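Local coordinates for SecB-like chaperone Rv1957 (PDB 5MTW), which acts as the chaperone of a toxin-antitoxin-chaperone system, keeping the antitoxin HigA1 from aggregating and being required for neutralization of the toxin HigB1, at residues R29-L34 / F138-Y143; I74-R79 / P142-Y147; D100-D105 / L155-L160. All blocks are in the same frame, centred on the assembly; numbering follows the deposited sequence.

Contact 1 (R29-L34 / F138-Y143)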
ATOM      1  N   ARG A  29      -6.399  17.499   7.837  1.00 22.47           N
ATOM      2  CA  ARG A  29      -5.169  17.993   7.168  0.70 21.94           C
ATOM      3  C   ARG A  29      -4.301  16.866   6.701  1.00 24.88           C
ATOM      4  O   ARG A  29      -3.835  16.904   5.619  1.00 20.84           O
ATOM      5  CB  ARG A  29      -4.377  18.909   8.033  0.70 25.15           C
ATOM      6  CG  ARG A  29      -5.073  20.196   8.321  0.70 30.86           C
ATOM      7  CD  ARG A  29      -5.628  20.834   7.059  0.70 37.08           C
ATOM      8  NE  ARG A  29      -6.327  22.048   7.410  0.70 41.30           N
ATOM      9  CZ  ARG A  29      -6.794  22.926   6.555  0.70 39.07           C
ATOM     10  NH1 ARG A  29      -6.699  22.725   5.248  0.70 43.78           N
ATOM     11  NH2 ARG A  29      -7.360  24.004   7.029  0.70 41.95           N
ATOM     12  N   ASP A  30      -4.153  15.792   7.504  1.00 21.97           N
ATOM     13  CA  ASP A  30      -3.212  14.730   7.171  1.00 21.12           C
ATOM     14  C   ASP A  30      -3.493  13.476   8.029  1.00 17.41           C
ATOM     15  O   ASP A  30      -4.191  13.529   8.996  1.00 17.00           O
ATOM     16  CB  ASP A  30      -1.829  15.248   7.391  1.00 21.92           C
ATOM     17  CG  ASP A  30      -0.722  14.501   6.595  1.00 24.21           C
ATOM     18  OD1 ASP A  30      -0.932  13.648   5.729  1.00 20.44           O
ATOM     19  OD2 ASP A  30       0.426  14.866   6.883  1.00 28.91           O
ATOM     20  N   ILE A  31      -2.893  12.385   7.620  1.00 18.24           N
ATOM     21  CA  ILE A  31      -3.013  11.075   8.261  1.00 20.86           C
ATOM     22  C   ILE A  31      -1.622  10.456   8.278  1.00 19.34           C
ATOM     23  O   ILE A  31      -0.817  10.620   7.361  1.00 18.02           O
ATOM     24  CB  ILE A  31      -4.013  10.195   7.491  1.00 22.54           C
ATOM     25  CG1 ILE A  31      -5.467  10.721   7.815  1.00 26.46           C
ATOM     26  CG2 ILE A  31      -3.896   8.764   7.984  1.00 24.06           C
ATOM     27  CD1 ILE A  31      -6.447  10.589   6.725  1.00 30.08           C
ATOM     28  N   ARG A  32      -1.278   9.842   9.375  1.00 17.90           N
ATOM     29  CA  ARG A  32      -0.032   9.110   9.389  1.00 20.06           C
ATOM     30  C   ARG A  32      -0.164   7.841  10.303  1.00 18.93           C
ATOM     31  O   ARG A  32      -0.931   7.807  11.262  1.00 18.31           O
ATOM     32  CB  ARG A  32       1.155  10.013   9.816  1.00 20.73           C
ATOM     33  CG  ARG A  32       1.160  10.358  11.318  1.00 18.92           C
ATOM     34  CD  ARG A  32       2.432  11.122  11.772  1.00 21.46           C
ATOM     35  NE  ARG A  32       2.326  11.647  13.140  1.00 23.45           N
ATOM     36  CZ  ARG A  32       3.322  12.107  13.904  1.00 20.99           C
ATOM     37  NH1 ARG A  32       4.557  12.120  13.482  1.00 19.09           N
ATOM     38  NH2 ARG A  32       3.046  12.563  15.124  1.00 21.65           N
ATOM     39  N   LEU A  33       0.674   6.880   9.988  1.00 18.49           N
ATOM     40  CA  LEU A  33       0.971   5.802  10.876  1.00 17.45           C
ATOM     41  C   LEU A  33       1.930   6.332  11.977  1.00 16.65           C
ATOM     42  O   LEU A  33       2.974   6.854  11.643  1.00 19.00           O
ATOM     43  CB  LEU A  33       1.535   4.634  10.057  1.00 18.19           C
ATOM     44  CG  LEU A  33       1.950   3.377  10.890  1.00 19.47           C
ATOM     45  CD1 LEU A  33       0.733   2.537  11.307  1.00 17.07           C
ATOM     46  CD2 LEU A  33       2.909   2.544  10.095  1.00 23.27           C
ATOM     47  N   LEU A  34       1.631   6.098  13.254  1.00 17.44           N
ATOM     48  CA  LEU A  34       2.520   6.484  14.373  1.00 20.90           C
ATOM     49  C   LEU A  34       3.489   5.409  14.744  1.00 19.68           C
ATOM     50  O   LEU A  34       4.619   5.683  15.057  1.00 19.93           O
ATOM     51  CB  LEU A  34       1.683   6.832  15.649  1.00 21.25           C
ATOM     52  CG  LEU A  34       0.833   8.131  15.605  1.00 24.20           C
ATOM     53  CD1 LEU A  34       0.001   8.407  16.886  1.00 20.36           C
ATOM     54  CD2 LEU A  34       1.726   9.346  15.349  1.00 27.02           C
ATOM     55  N   PHE A 138     -14.315   7.260  11.600  1.00 21.22           N
ATOM     56  CA  PHE A 138     -14.682   6.821  10.253  1.00 23.10           C
ATOM     57  C   PHE A 138     -13.764   7.351   9.123  1.00 23.92           C
ATOM     58  O   PHE A 138     -13.734   6.786   8.024  1.00 20.43           O
ATOM     59  CB  PHE A 138     -16.168   7.110  10.003  1.00 28.57           C
ATOM     60  CG  PHE A 138     -17.053   6.120  10.744  1.00 33.68           C
ATOM     61  CD1 PHE A 138     -17.411   4.929  10.150  1.00 35.97           C
ATOM     62  CD2 PHE A 138     -17.455   6.352  12.051  1.00 37.19           C
ATOM     63  CE1 PHE A 138     -18.196   4.002  10.827  1.00 40.73           C
ATOM     64  CE2 PHE A 138     -18.232   5.421  12.736  1.00 41.45           C
ATOM     65  CZ  PHE A 138     -18.601   4.245  12.114  1.00 39.75           C
ATOM     66  N   ALA A 139     -13.065   8.451   9.377  1.00 18.92           N
ATOM     67  CA  ALA A 139     -12.016   8.895   8.454  1.00 19.84           C
ATOM     68  C   ALA A 139     -10.800   7.928   8.426  1.00 17.63           C
ATOM     69  O   ALA A 139     -10.100   7.693   7.384  1.00 19.40           O
ATOM     70  CB  ALA A 139     -11.550  10.272   8.881  1.00 17.81           C
ATOM     71  N   LEU A 140     -10.493   7.451   9.604  1.00 17.61           N
ATOM     72  CA  LEU A 140      -9.294   6.647   9.843  1.00 19.58           C
ATOM     73  C   LEU A 140      -9.529   5.175   9.488  1.00 18.44           C
ATOM     74  O   LEU A 140      -8.617   4.473   9.092  1.00 18.29           O
ATOM     75  CB  LEU A 140      -8.841   6.736  11.306  1.00 20.22           C
ATOM     76  CG  LEU A 140      -8.007   7.992  11.678  1.00 21.18           C
ATOM     77  CD1 LEU A 140      -7.800   8.106  13.197  1.00 23.41           C
ATOM     78  CD2 LEU A 140      -6.682   7.851  10.922  1.00 22.37           C
ATOM     79  N   TYR A 141     -10.754   4.687   9.647  1.00 17.74           N
ATOM     80  CA  TYR A 141     -11.027   3.296   9.427  1.00 16.95           C
ATOM     81  C   TYR A 141     -10.525   2.761   8.087  1.00 18.55           C
ATOM     82  O   TYR A 141      -9.943   1.691   8.059  1.00 17.65           O
ATOM     83  CB  TYR A 141     -12.531   2.931   9.666  1.00 18.30           C
ATOM     84  CG  TYR A 141     -12.777   1.459   9.509  1.00 19.38           C
ATOM     85  CD1 TYR A 141     -12.474   0.581  10.526  1.00 19.38           C
ATOM     86  CD2 TYR A 141     -13.322   0.945   8.364  1.00 17.99           C
ATOM     87  CE1 TYR A 141     -12.689  -0.762  10.386  1.00 21.77           C
ATOM     88  CE2 TYR A 141     -13.534  -0.415   8.208  1.00 19.34           C
ATOM     89  CZ  TYR A 141     -13.214  -1.269   9.235  1.00 19.02           C
ATOM     90  OH  TYR A 141     -13.476  -2.588   9.232  1.00 19.96           O
ATOM     91  N   PRO A 142     -10.687   3.538   6.979  1.00 17.49           N
ATOM     92  CA  PRO A 142     -10.214   2.952   5.689  1.00 15.82           C
ATOM     93  C   PRO A 142      -8.673   2.768   5.627  1.00 16.34           C
ATOM     94  O   PRO A 142      -8.174   1.848   5.020  1.00 15.72           O
ATOM     95  CB  PRO A 142     -10.699   3.970   4.655  1.00 17.80           C
ATOM     96  CG  PRO A 142     -11.916   4.536   5.263  1.00 15.87           C
ATOM     97  CD  PRO A 142     -11.680   4.595   6.761  1.00 17.84           C
ATOM     98  N   TYR A 143      -7.940   3.588   6.384  1.00 13.25           N
ATOM     99  CA  TYR A 143      -6.523   3.476   6.417  1.00 16.71           C
ATOM    100  C   TYR A 143      -6.074   2.283   7.219  1.00 16.88           C
ATOM    101  O   TYR A 143      -5.026   1.608   6.961  1.00 17.65           O
ATOM    102  CB  TYR A 143      -5.893   4.710   7.058  1.00 16.17           C
ATOM    103  CG  TYR A 143      -6.049   5.917   6.169  1.00 16.65           C
ATOM    104  CD1 TYR A 143      -7.233   6.651   6.190  1.00 17.58           C
ATOM    105  CD2 TYR A 143      -5.026   6.326   5.323  1.00 16.78           C
ATOM    106  CE1 TYR A 143      -7.416   7.777   5.365  1.00 18.25           C
ATOM    107  CE2 TYR A 143      -5.186   7.455   4.507  1.00 18.86           C
ATOM    108  CZ  TYR A 143      -6.377   8.179   4.532  1.00 21.77           C
ATOM    109  OH  TYR A 143      -6.499   9.321   3.720  1.00 26.90           O
TER

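Contact 2 (I74-R79 / P142-Y147)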
ATOM      1  N   ILE A  74      -6.233   6.298  16.650  1.00 21.37           N
ATOM      2  CA  ILE A  74      -6.835   4.981  16.909  1.00 23.77           C
ATOM      3  C   ILE A  74      -5.734   3.939  17.000  1.00 25.20           C
ATOM      4  O   ILE A  74      -4.924   3.765  16.056  1.00 21.66           O
ATOM      5  CB  ILE A  74      -7.922   4.589  15.871  1.00 27.94           C
ATOM      6  CG1 ILE A  74      -9.002   5.696  15.906  1.00 30.82           C
ATOM      7  CG2 ILE A  74      -8.501   3.209  16.210  1.00 25.36           C
ATOM      8  CD1 ILE A  74     -10.010   5.598  14.822  1.00 35.52           C
ATOM      9  N   SER A  75      -5.671   3.376  18.203  1.00 21.92           N
ATOM     10  CA  SER A  75      -4.796   2.234  18.563  1.00 24.48           C
ATOM     11  C   SER A  75      -5.529   0.917  18.241  1.00 24.79           C
ATOM     12  O   SER A  75      -6.737   0.812  18.494  1.00 24.14           O
ATOM     13  CB  SER A  75      -4.417   2.317  20.068  1.00 26.84           C
ATOM     14  OG  SER A  75      -3.518   1.289  20.393  1.00 30.41           O
ATOM     15  N   CYS A  76      -4.861  -0.005  17.548  1.00 22.40           N
ATOM     16  CA  CYS A  76      -5.467  -1.259  17.125  1.00 23.42           C
ATOM     17  C   CYS A  76      -4.643  -2.463  17.620  1.00 21.69           C
ATOM     18  O   CYS A  76      -3.364  -2.442  17.601  1.00 19.30           O
ATOM     19  CB  CYS A  76      -5.575  -1.331  15.617  1.00 25.62           C
ATOM     20  SG  CYS A  76      -6.324   0.111  14.879  1.00 33.79           S
ATOM     21  N   HIS A  77      -5.350  -3.539  17.936  1.00 22.17           N
ATOM     22  CA  HIS A  77      -4.710  -4.832  18.302  1.00 22.76           C
ATOM     23  C   HIS A  77      -5.399  -5.944  17.456  1.00 25.77           C
ATOM     24  O   HIS A  77      -6.604  -6.160  17.531  1.00 26.01           O
ATOM     25  CB  HIS A  77      -4.723  -5.137  19.831  1.00 29.86           C
ATOM     26  CG  HIS A  77      -3.870  -6.340  20.161  1.00 37.90           C
ATOM     27  ND1 HIS A  77      -2.493  -6.272  20.258  1.00 38.06           N
ATOM     28  CD2 HIS A  77      -4.183  -7.654  20.290  1.00 42.84           C
ATOM     29  CE1 HIS A  77      -2.000  -7.475  20.487  1.00 44.71           C
ATOM     30  NE2 HIS A  77      -3.005  -8.332  20.502  1.00 49.12           N
ATOM     31  N   LEU A  78      -4.639  -6.525  16.567  1.00 20.83           N
ATOM     32  CA  LEU A  78      -5.076  -7.559  15.663  1.00 23.28           C
ATOM     33  C   LEU A  78      -4.467  -8.889  16.084  1.00 21.47           C
ATOM     34  O   LEU A  78      -3.214  -9.050  16.283  1.00 20.19           O
ATOM     35  CB  LEU A  78      -4.653  -7.219  14.236  1.00 22.54           C
ATOM     36  CG  LEU A  78      -4.876  -8.330  13.221  1.00 23.02           C
ATOM     37  CD1 LEU A  78      -6.325  -8.432  12.967  1.00 21.38           C
ATOM     38  CD2 LEU A  78      -4.128  -8.108  11.909  1.00 22.67           C
ATOM     39  N   ARG A  79      -5.329  -9.880  16.179  1.00 21.61           N
ATOM     40  CA  ARG A  79      -4.908 -11.235  16.531  1.00 24.90           C
ATOM     41  C   ARG A  79      -5.551 -12.128  15.499  1.00 27.61           C
ATOM     42  O   ARG A  79      -6.768 -12.139  15.351  1.00 24.76           O
ATOM     43  CB  ARG A  79      -5.412 -11.639  17.921  1.00 32.62           C
ATOM     44  CG  ARG A  79      -4.554 -11.254  19.105  1.00 37.92           C
ATOM     45  CD  ARG A  79      -5.126 -11.851  20.436  1.00 41.32           C
ATOM     46  NE  ARG A  79      -4.151 -12.609  21.250  0.50 47.74           N
ATOM     47  CZ  ARG A  79      -3.123 -12.094  21.944  0.50 46.29           C
ATOM     48  NH1 ARG A  79      -2.859 -10.817  21.923  0.50 46.27           N
ATOM     49  NH2 ARG A  79      -2.346 -12.871  22.676  0.50 50.73           N
ATOM     50  N   PRO A 142     -10.687   3.538   6.979  1.00 17.49           N
ATOM     51  CA  PRO A 142     -10.214   2.952   5.689  1.00 15.82           C
ATOM     52  C   PRO A 142      -8.673   2.768   5.627  1.00 16.34           C
ATOM     53  O   PRO A 142      -8.174   1.848   5.020  1.00 15.72           O
ATOM     54  CB  PRO A 142     -10.699   3.970   4.655  1.00 17.80           C
ATOM     55  CG  PRO A 142     -11.916   4.536   5.263  1.00 15.87           C
ATOM     56  CD  PRO A 142     -11.680   4.595   6.761  1.00 17.84           C
ATOM     57  N   TYR A 143      -7.940   3.588   6.384  1.00 13.25           N
ATOM     58  CA  TYR A 143      -6.523   3.476   6.417  1.00 16.71           C
ATOM     59  C   TYR A 143      -6.074   2.283   7.219  1.00 16.88           C
ATOM     60  O   TYR A 143      -5.026   1.608   6.961  1.00 17.65           O
ATOM     61  CB  TYR A 143      -5.893   4.710   7.058  1.00 16.17           C
ATOM     62  CG  TYR A 143      -6.049   5.917   6.169  1.00 16.65           C
ATOM     63  CD1 TYR A 143      -7.233   6.651   6.190  1.00 17.58           C
ATOM     64  CD2 TYR A 143      -5.026   6.326   5.323  1.00 16.78           C
ATOM     65  CE1 TYR A 143      -7.416   7.777   5.365  1.00 18.25           C
ATOM     66  CE2 TYR A 143      -5.186   7.455   4.507  1.00 18.86           C
ATOM     67  CZ  TYR A 143      -6.377   8.179   4.532  1.00 21.77           C
ATOM     68  OH  TYR A 143      -6.499   9.321   3.720  1.00 26.90           O
ATOM     69  N   ILE A 144      -6.902   1.995   8.193  1.00 15.60           N
ATOM     70  CA  ILE A 144      -6.669   0.857   9.081  1.00 15.68           C
ATOM     71  C   ILE A 144      -6.916  -0.433   8.309  1.00 18.14           C
ATOM     72  O   ILE A 144      -6.176  -1.320   8.377  1.00 17.53           O
ATOM     73  CB  ILE A 144      -7.544   0.878  10.365  1.00 15.66           C
ATOM     74  CG1 ILE A 144      -6.995   1.928  11.366  1.00 18.71           C
ATOM     75  CG2 ILE A 144      -7.564  -0.497  11.022  1.00 14.88           C
ATOM     76  CD1 ILE A 144      -7.992   2.396  12.450  1.00 18.21           C
ATOM     77  N   ARG A 145      -7.987  -0.459   7.553  1.00 16.84           N
ATOM     78  CA  ARG A 145      -8.312  -1.624   6.742  1.00 18.94           C
ATOM     79  C   ARG A 145      -7.239  -1.896   5.654  1.00 17.89           C
ATOM     80  O   ARG A 145      -6.848  -3.030   5.399  1.00 16.51           O
ATOM     81  CB  ARG A 145      -9.675  -1.345   6.066  1.00 17.54           C
ATOM     82  CG  ARG A 145     -10.094  -2.372   5.036  1.00 20.63           C
ATOM     83  CD  ARG A 145     -11.607  -2.119   4.716  1.00 21.55           C
ATOM     84  NE  ARG A 145     -12.153  -3.002   3.646  1.00 22.04           N
ATOM     85  CZ  ARG A 145     -12.094  -2.753   2.352  1.00 25.93           C
ATOM     86  NH1 ARG A 145     -11.470  -1.680   1.872  1.00 28.53           N
ATOM     87  NH2 ARG A 145     -12.631  -3.579   1.495  1.00 26.20           N
ATOM     88  N   GLU A 146      -6.766  -0.828   5.012  1.00 17.18           N
ATOM     89  CA  GLU A 146      -5.757  -0.977   3.983  1.00 17.07           C
ATOM     90  C   GLU A 146      -4.442  -1.504   4.603  1.00 16.64           C
ATOM     91  O   GLU A 146      -3.740  -2.313   4.020  1.00 15.51           O
ATOM     92  CB  GLU A 146      -5.491   0.305   3.211  1.00 20.20           C
ATOM     93  CG  GLU A 146      -4.482   0.127   2.071  1.00 24.01           C
ATOM     94  CD  GLU A 146      -3.020   0.201   2.517  1.00 25.44           C
ATOM     95  OE1 GLU A 146      -2.736   0.802   3.567  1.00 30.01           O
ATOM     96  OE2 GLU A 146      -2.112  -0.348   1.825  1.00 28.13           O
ATOM     97  N   TYR A 147      -4.135  -1.040   5.807  1.00 13.15           N
ATOM     98  CA  TYR A 147      -2.933  -1.463   6.442  1.00 15.16           C
ATOM     99  C   TYR A 147      -2.953  -2.960   6.823  1.00 16.21           C
ATOM    100  O   TYR A 147      -1.940  -3.662   6.710  1.00 15.45           O
ATOM    101  CB  TYR A 147      -2.633  -0.515   7.682  1.00 15.16           C
ATOM    102  CG  TYR A 147      -1.331  -0.854   8.261  1.00 18.07           C
ATOM    103  CD1 TYR A 147      -0.148  -0.638   7.540  1.00 22.01           C
ATOM    104  CD2 TYR A 147      -1.224  -1.416   9.512  1.00 20.08           C
ATOM    105  CE1 TYR A 147       1.098  -1.006   8.052  1.00 19.30           C
ATOM    106  CE2 TYR A 147      -0.008  -1.773  10.026  1.00 19.28           C
ATOM    107  CZ  TYR A 147       1.159  -1.573   9.285  1.00 20.40           C
ATOM    108  OH  TYR A 147       2.369  -2.041   9.855  1.00 26.39           O
TER

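Contact 3 (D100-D105 / L155-L160)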
ATOM      1  N   ASP A 100      -2.805 -18.804  18.124  1.00 37.50           N
ATOM      2  CA  ASP A 100      -2.481 -17.507  17.469  1.00 34.42           C
ATOM      3  C   ASP A 100      -1.493 -17.727  16.338  1.00 31.48           C
ATOM      4  O   ASP A 100      -0.474 -18.314  16.516  1.00 28.74           O
ATOM      5  CB  ASP A 100      -1.855 -16.520  18.449  1.00 40.38           C
ATOM      6  CG  ASP A 100      -2.807 -16.048  19.546  1.00 41.60           C
ATOM      7  OD1 ASP A 100      -4.016 -15.960  19.336  1.00 47.28           O
ATOM      8  OD2 ASP A 100      -2.300 -15.683  20.624  1.00 46.74           O
ATOM      9  N   VAL A 101      -1.807 -17.208  15.161  1.00 27.14           N
ATOM     10  CA  VAL A 101      -0.951 -17.338  13.973  1.00 22.30           C
ATOM     11  C   VAL A 101      -0.112 -16.056  13.694  1.00 21.72           C
ATOM     12  O   VAL A 101       0.990 -16.123  13.209  1.00 23.55           O
ATOM     13  CB  VAL A 101      -1.892 -17.542  12.797  1.00 20.72           C
ATOM     14  CG1 VAL A 101      -1.241 -17.250  11.523  1.00 22.29           C
ATOM     15  CG2 VAL A 101      -2.439 -18.960  12.809  1.00 23.88           C
ATOM     16  N   ALA A 102      -0.669 -14.915  14.053  1.00 20.66           N
ATOM     17  CA  ALA A 102       0.010 -13.622  13.973  1.00 20.83           C
ATOM     18  C   ALA A 102      -0.693 -12.609  14.821  1.00 19.98           C
ATOM     19  O   ALA A 102      -1.895 -12.725  15.051  1.00 20.88           O
ATOM     20  CB  ALA A 102      -0.020 -13.162  12.578  1.00 19.02           C
ATOM     21  N   THR A 103       0.040 -11.559  15.199  1.00 21.45           N
ATOM     22  CA  THR A 103      -0.456 -10.511  16.000  1.00 22.29           C
ATOM     23  C   THR A 103       0.179  -9.186  15.549  1.00 24.86           C
ATOM     24  O   THR A 103       1.311  -9.136  15.073  1.00 20.73           O
ATOM     25  CB  THR A 103      -0.105 -10.670  17.536  1.00 26.59           C
ATOM     26  OG1 THR A 103       1.298 -10.671  17.694  1.00 29.37           O
ATOM     27  CG2 THR A 103      -0.589 -11.924  18.044  1.00 28.72           C
ATOM     28  N   ALA A 104      -0.613  -8.158  15.649  1.00 21.62           N
ATOM     29  CA  ALA A 104      -0.157  -6.812  15.345  1.00 23.69           C
ATOM     30  C   ALA A 104      -0.762  -5.794  16.261  1.00 23.37           C
ATOM     31  O   ALA A 104      -1.972  -5.823  16.553  1.00 24.94           O
ATOM     32  CB  ALA A 104      -0.554  -6.480  13.957  1.00 20.37           C
ATOM     33  N   ASP A 105       0.036  -4.807  16.567  1.00 20.81           N
ATOM     34  CA  ASP A 105      -0.401  -3.668  17.364  1.00 23.17           C
ATOM     35  C   ASP A 105       0.137  -2.414  16.668  1.00 21.43           C
ATOM     36  O   ASP A 105       1.347  -2.295  16.439  1.00 19.10           O
ATOM     37  CB  ASP A 105       0.111  -3.786  18.802  1.00 29.28           C
ATOM     38  CG  ASP A 105      -0.126  -2.499  19.626  1.00 41.95           C
ATOM     39  OD1 ASP A 105      -1.260  -1.884  19.657  1.00 50.86           O
ATOM     40  OD2 ASP A 105       0.852  -2.099  20.272  1.00 65.13           O
ATOM     41  N   LEU A 155       3.226 -10.621   5.358  1.00 15.46           N
ATOM     42  CA  LEU A 155       3.562 -11.775   6.232  1.00 18.00           C
ATOM     43  C   LEU A 155       3.254 -13.128   5.547  1.00 17.64           C
ATOM     44  O   LEU A 155       3.541 -14.132   6.092  1.00 15.88           O
ATOM     45  CB  LEU A 155       2.754 -11.736   7.532  1.00 20.12           C
ATOM     46  CG  LEU A 155       2.986 -10.497   8.328  1.00 21.04           C
ATOM     47  CD1 LEU A 155       1.951 -10.253   9.487  1.00 22.27           C
ATOM     48  CD2 LEU A 155       4.417 -10.470   8.911  1.00 20.02           C
ATOM     49  N   ALA A 156       2.668 -13.092   4.342  1.00 17.19           N
ATOM     50  CA  ALA A 156       2.378 -14.267   3.555  1.00 19.94           C
ATOM     51  C   ALA A 156       1.201 -15.046   4.124  1.00 21.02           C
ATOM     52  O   ALA A 156       1.073 -16.231   3.868  1.00 19.52           O
ATOM     53  CB  ALA A 156       3.625 -15.175   3.373  1.00 21.23           C
ATOM     54  N   LEU A 157       0.328 -14.335   4.852  1.00 18.96           N
ATOM     55  CA  LEU A 157      -0.885 -14.887   5.355  1.00 20.01           C
ATOM     56  C   LEU A 157      -1.962 -14.728   4.259  1.00 20.69           C
ATOM     57  O   LEU A 157      -1.833 -13.870   3.396  1.00 15.53           O
ATOM     58  CB  LEU A 157      -1.331 -14.181   6.621  1.00 20.54           C
ATOM     59  CG  LEU A 157      -0.306 -14.264   7.732  1.00 23.65           C
ATOM     60  CD1 LEU A 157      -0.719 -13.464   8.946  1.00 26.02           C
ATOM     61  CD2 LEU A 157      -0.102 -15.719   8.113  1.00 25.35           C
ATOM     62  N   PRO A 158      -3.042 -15.487   4.359  1.00 22.67           N
ATOM     63  CA  PRO A 158      -4.201 -15.171   3.491  1.00 22.03           C
ATOM     64  C   PRO A 158      -4.522 -13.712   3.756  1.00 22.96           C
ATOM     65  O   PRO A 158      -4.644 -13.301   4.916  1.00 18.16           O
ATOM     66  CB  PRO A 158      -5.295 -16.073   4.041  1.00 24.52           C
ATOM     67  CG  PRO A 158      -4.476 -17.251   4.487  1.00 23.59           C
ATOM     68  CD  PRO A 158      -3.346 -16.649   5.230  1.00 23.91           C
ATOM     69  N   PRO A 159      -4.712 -12.937   2.702  1.00 23.19           N
ATOM     70  CA  PRO A 159      -5.008 -11.497   2.895  1.00 22.97           C
ATOM     71  C   PRO A 159      -6.329 -11.255   3.637  1.00 23.23           C
ATOM     72  O   PRO A 159      -7.349 -11.832   3.295  1.00 21.89           O
ATOM     73  CB  PRO A 159      -4.992 -10.947   1.465  1.00 23.51           C
ATOM     74  CG  PRO A 159      -4.075 -11.870   0.738  1.00 25.59           C
ATOM     75  CD  PRO A 159      -4.451 -13.252   1.276  1.00 26.65           C
ATOM     76  N   LEU A 160      -6.233 -10.531   4.762  1.00 18.22           N
ATOM     77  CA  LEU A 160      -7.366 -10.163   5.536  1.00 22.02           C
ATOM     78  C   LEU A 160      -7.917  -8.815   5.067  1.00 21.58           C
ATOM     79  O   LEU A 160      -7.225  -7.776   5.156  1.00 17.67           O
ATOM     80  CB  LEU A 160      -6.999  -9.958   6.994  1.00 18.65           C
ATOM     81  CG  LEU A 160      -8.155  -9.509   7.883  1.00 22.20           C
ATOM     82  CD1 LEU A 160      -9.320 -10.463   7.654  1.00 21.93           C
ATOM     83  CD2 LEU A 160      -7.734  -9.655   9.302  1.00 23.50           C
TER

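Contact 1 (R29-L34 / F138-Y143)
I31, on strand 26-40, carries nearly all of this contact, meeting L140 and Y143 on the long helix 125-154. R29 and D30, just ahead of it, form a classic beta bulge facing L111 of strand 99-114. D30 itself points away from the helix: OD2 pairs with a basic side chain of the bound HigA1 peptide, and OD1 makes, among its bonds, a weak one back to the I31 backbone N. I31 turns the other way, into the protein, and its two branches divide the Y143 ring between them. CG2, anti to the backbone N, sits over one ring face, 3.9 Å from the ring centroid and 16° off its normal, a CH-pi contact. CD1 reaches the phenol end of the ring and packs tightly there, 3.3 Å from both CZ and OH of Y143. The CG2 methyl also touches L140 CD2 at 4.2 Å, about a right angle round from the ring. R32 then points away again, its side chain packing on an aromatic side chain of the peptide. On the helix, P142 has no N-H to give to the preceding turn, and the helix is kinked there; Y143 N, without the regular bond to A139 O, bonds to L140 O three residues back, at 2.9 Å. Y149 of the second subunit meets the Y143 ring edge-to-face, and its OH bonds to I31 O. Between strand and helix themselves the contact is apolar and CH-pi, which implies that shape and burial, rather than directional polar bonds, set how the Y143 ring and I31 fit together.

Contact 2 (I74-R79 / P142-Y147)
The tight part of this contact is the tip of I144, which reaches from helix 125-154 to I74 and C76 on strand 69-82. I144 CD1 lies 3.7 Å from C76 SG and 3.9 Å from I74 CG2, so one methyl serves both strand residues. Its CG1 is anti to the carbonyl carbon, and chi2 of 161° extends CD1 onward to both. C76 SG also meets I144 CG1 at 4.0 Å and I144 CG2 at 4.1 Å. I74 and I144 cross at about a right angle, the CG2 methyl of I74 meeting the end of I144. This is the helix lying across a four-stranded antiparallel sheet, the layered core of the SecB-like subunit; C76 also packs on F106 of the neighbouring strand 99-114, and I144 on F108. The outward, partly exposed side carries S75, H77 and R79 on the strand and R145 and E146 on the helix, none touching the other segment. R79 NH1 donates to H77 NE2 at 2.9 Å, a bent bond (131° at the hydrogen) tilted 22° from the imidazole plane. R145 NE bonds to L162 O, and E146 OE1 to R154 of the third subunit in a salt bridge.

Contact 3 (D100-D105 / L155-L160)
L157 spreads its two methyls over two successive residues of strand 99-114, one for each: CD1 lies 3.7 Å from A102 CB, and CD2 lies 3.9 Å from V101 CG1. V101 and L157 run past each other in opposite directions, so the two side chains lie alongside one another and touch through their methyl ends. The torsions explain which methyls meet. On V101, CG1 is anti to the backbone N (chi1 161°) and is the branch presented to the leucine; on L157, chi1 sets CG beside its own backbone N and toward the strand, and chi2 of 175° holds CD1 extended. A102 brings nothing but its CB, which points toward the loop and meets CD1. In a regular strand two consecutive residues would point to opposite faces, but V101 and A102 both point toward the loop: they form a classic beta bulge facing I80 of strand 69-82, and L157 packs on I80 as well. The loop also meets the bound HigA1 peptide: L157 and L160 pack on aromatic side chains, and P158 O accepts a hydrogen bond from an aromatic side chain of the peptide. L155 packs on L33 of the third subunit. Just before L157 the helix 125-154 has ended, and A156, the first residue to leave helical angles, takes positive phi (74°) with two bonds back into the last turn. The arrangement is that of a Schellman motif ending a helix, followed by an extended proline-bearing loop whose L157 packs on the bulged strand and which meets the bound peptide.

Overall arrangement
All three contacts are buried and apolar, but sit at different places in the subunit. Contacts 1 and 2 lie near the middle of the subunit, their centres about 10 Å apart, and share helix 125-154 with P142 and Y143; they touch where L140 CD1 meets I74 CD1 at 3.7 Å. The centre of contact 3 lies about 17 Å from that of the chain, where the helix has ended and a loop takes over. It joins contact 2 through the sheet, with a probable hydrogen bond from L78 N to A104 O. Contact 1 alone uses an aromatic face; contact 2 relies on sulfur and methyls, contact 3 on methyls alone. Contacts 1 and 3 adjoin the bound peptide.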